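Local coordinates for protein galectin (PDB 3WUC) that is a proto-type galectin from frog skin, a lectin that probably binds lactose and related beta-galactosides, at residues B[53-57]-B[58-62]. Residues are numbered along the deposited sequence; the frame is centred on the assembly and turned at random.
With GLC (alpha-D-glucopyranose), chain D; GAL (beta-D-galactopyranose), chain C.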
loop_
_atom_site.group_PDB
_atom_site.type_symbol
_atom_site.label_atom_id
_atom_site.label_comp_id
_atom_site.label_asym_id
_atom_site.label_seq_id
_atom_site.Cartn_x
_atom_site.Cartn_y
_atom_site.Cartn_z
ATOM N N ARG B 53 15.918 20.136 -5.887
ATOM C CA ARG B 53 15.962 21.560 -5.610
ATOM C C ARG B 53 15.088 22.317 -6.591
ATOM O O ARG B 53 15.365 22.307 -7.805
ATOM C CB ARG B 53 17.348 22.099 -5.776
ATOM C CG ARG B 53 18.263 21.480 -4.666
ATOM C CD ARG B 53 19.763 21.673 -4.930
ATOM N NE ARG B 53 20.549 21.178 -3.784
ATOM C CZ ARG B 53 21.809 21.561 -3.492
ATOM N NH1 ARG B 53 22.481 22.401 -4.321
ATOM N NH2 ARG B 53 22.386 21.080 -2.432
ATOM N N PHE B 54 14.064 22.910 -6.020
ATOM C CA PHE B 54 13.216 23.845 -6.791
ATOM C C PHE B 54 14.072 25.103 -7.136
ATOM O O PHE B 54 14.196 25.483 -8.312
ATOM C CB PHE B 54 11.902 24.170 -6.049
ATOM C CG PHE B 54 11.068 22.985 -5.814
ATOM C CD1 PHE B 54 10.260 22.496 -6.814
ATOM C CD2 PHE B 54 11.104 22.323 -4.586
ATOM C CE1 PHE B 54 9.441 21.380 -6.591
ATOM C CE2 PHE B 54 10.305 21.207 -4.373
ATOM C CZ PHE B 54 9.462 20.763 -5.403
ATOM N N GLU B 55 14.615 25.730 -6.120
ATOM C CA GLU B 55 15.618 26.787 -6.266
ATOM C C GLU B 55 16.490 26.857 -5.026
ATOM O O GLU B 55 16.043 27.266 -3.984
ATOM C CB GLU B 55 14.885 28.130 -6.515
ATOM C CG GLU B 55 15.619 29.057 -7.458
ATOM C CD GLU B 55 14.747 30.196 -7.970
ATOM O OE1 GLU B 55 14.981 31.339 -7.517
ATOM O OE2 GLU B 55 13.816 29.951 -8.793
ATOM N N TYR B 56 17.744 26.466 -5.169
ATOM C CA TYR B 56 18.690 26.494 -4.080
ATOM C C TYR B 56 20.059 26.594 -4.650
ATOM O O TYR B 56 20.428 25.887 -5.572
ATOM C CB TYR B 56 18.507 25.236 -3.214
ATOM C CG TYR B 56 19.362 25.160 -2.002
ATOM C CD1 TYR B 56 18.891 25.663 -0.810
ATOM C CD2 TYR B 56 20.617 24.574 -2.058
ATOM C CE1 TYR B 56 19.671 25.612 0.290
ATOM C CE2 TYR B 56 21.435 24.504 -0.941
ATOM C CZ TYR B 56 20.912 25.018 0.239
ATOM O OH TYR B 56 21.599 25.020 1.398
ATOM N N SER B 57 20.883 27.470 -4.075
ATOM C CA SER B 57 22.219 27.678 -4.555
ATOM C C SER B 57 22.162 28.042 -6.038
ATOM O O SER B 57 21.269 28.795 -6.434
ATOM C CB SER B 57 23.147 26.496 -4.243
ATOM O OG SER B 57 24.472 26.674 -4.748
ATOM N N VAL B 58 23.032 27.474 -6.856
ATOM C CA VAL B 58 23.002 27.709 -8.296
ATOM C C VAL B 58 21.975 26.849 -9.057
ATOM O O VAL B 58 21.929 26.837 -10.290
ATOM C CB VAL B 58 24.410 27.414 -8.919
ATOM C CG1 VAL B 58 25.453 28.349 -8.308
ATOM C CG2 VAL B 58 24.820 25.967 -8.666
ATOM N N ASP B 59 21.162 26.086 -8.334
ATOM C CA ASP B 59 20.341 25.049 -8.916
ATOM C C ASP B 59 18.867 25.416 -8.931
ATOM O O ASP B 59 18.287 25.874 -7.932
ATOM C CB ASP B 59 20.499 23.774 -8.088
ATOM C CG ASP B 59 21.898 23.286 -8.110
ATOM O OD1 ASP B 59 22.484 23.092 -9.214
ATOM O OD2 ASP B 59 22.439 23.076 -7.007
ATOM N N LYS B 60 18.278 25.233 -10.096
ATOM C CA LYS B 60 16.872 25.471 -10.339
ATOM C C LYS B 60 16.215 24.228 -10.972
ATOM O O LYS B 60 16.651 23.770 -12.014
ATOM C CB LYS B 60 16.724 26.656 -11.337
ATOM C CG LYS B 60 15.288 27.001 -11.631
ATOM C CD LYS B 60 15.231 27.878 -12.883
ATOM C CE LYS B 60 14.278 29.054 -12.707
ATOM N NZ LYS B 60 12.910 28.544 -12.473
ATOM N N ASN B 61 15.165 23.689 -10.361
ATOM C CA ASN B 61 14.512 22.476 -10.880
ATOM C C ASN B 61 15.472 21.370 -11.274
ATOM O O ASN B 61 15.450 20.791 -12.369
ATOM C CB ASN B 61 13.529 22.808 -12.019
ATOM C CG ASN B 61 12.470 23.783 -11.607
ATOM O OD1 ASN B 61 12.066 24.661 -12.425
ATOM N ND2 ASN B 61 12.047 23.730 -10.413
ATOM N N THR B 62 16.380 21.070 -10.304
ATOM C CA THR B 62 17.474 20.145 -10.517
ATOM C C THR B 62 17.574 19.211 -9.303
ATOM O O THR B 62 17.404 19.720 -8.183
ATOM C CB THR B 62 18.806 20.915 -10.650
ATOM O OG1 THR B 62 18.731 21.728 -11.832
ATOM C CG2 THR B 62 19.933 20.018 -10.861
HETATM C C1 GLC D . 27.753 24.908 -2.914
HETATM C C2 GLC D . 26.790 23.954 -3.638
HETATM C C3 GLC D . 25.663 23.621 -2.651
HETATM C C4 GLC D . 26.120 23.107 -1.281
HETATM C C5 GLC D . 27.156 24.076 -0.689
HETATM C C6 GLC D . 27.798 23.471 0.566
HETATM O O1 GLC D . 26.995 26.074 -2.710
HETATM O O2 GLC D . 26.246 24.592 -4.774
HETATM O O3 GLC D . 24.907 22.562 -3.283
HETATM O O4 GLC D . 24.967 22.980 -0.414
HETATM O O5 GLC D . 28.180 24.369 -1.674
HETATM O O6 GLC D . 28.433 22.154 0.543
HETATM C C1 GAL C . 24.915 21.741 0.284
HETATM C C2 GAL C . 23.653 21.847 1.098
HETATM C C3 GAL C . 23.382 20.553 1.833
HETATM C C4 GAL C . 23.425 19.395 0.843
HETATM C C5 GAL C . 24.762 19.454 0.070
HETATM C C6 GAL C . 24.820 18.336 -0.950
HETATM O O2 GAL C . 23.893 22.877 2.089
HETATM O O3 GAL C . 22.218 20.638 2.607
HETATM O O4 GAL C . 22.260 19.427 -0.020
HETATM O O5 GAL C . 24.818 20.687 -0.629
HETATM O O6 GAL C . 25.990 18.390 -1.749
HETATM O O HOH W 1 18.538 29.221 -8.330
#
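OD2 of D59 lies at the edge of the R53 guanidinium, tilted 18° out of its plane, while CD2 of the Y56 ring lies 3.5 Å above that plane, over its centre. O3 of the glucose sits at the guanidinium edge in plane, and the Y56 ring has NH1 of R53 and O4 of the glucose at its own edge, in plane. NH1 of R53 serves two partners: it forms a salt bridge of 2.8 Å with OD2 of D59. The same R53 NH1 gives a hydrogen bond of 2.6 Å to O3 of the glucose. NH2 of R53 turns to the galactose, hydrogen-bonding its O4 at 2.9 Å, with weaker bonds to galactose O5 and glucose O3. An extended chain from CG to NE carries the R53 head out to the sugars. The two planes of the salt bridge stand 51° apart, and NH1 comes in nearly along the C-O axis of OD2. The other oxygen of D59, OD1, forms a salt bridge with K78, and NE of R53 is hydrogen-bonded to N51, consistent with a second shell that orients both partners. Y56 has CG anti to the backbone N (chi1 -177°); its OH bonds to the carbonyl of M3, and R34 makes a cation-pi contact with its ring. At the tip, OG of S57 lies 2.7 Å from O2 of the glucose in a hydrogen bond.

Y56 to D59 form a type II' turn, closed by reciprocal backbone bonds. At the base R53 pairs with T62, and N61 with T62 facing R53 makes a G1 bulge. The whole is a hairpin linking strand 45-53 to strand 62-69 in the sugar-binding sheet of the galectin sandwich; F54 packs edge-to-face on F82, and V58 and T62 touch K78 of strand 72-79.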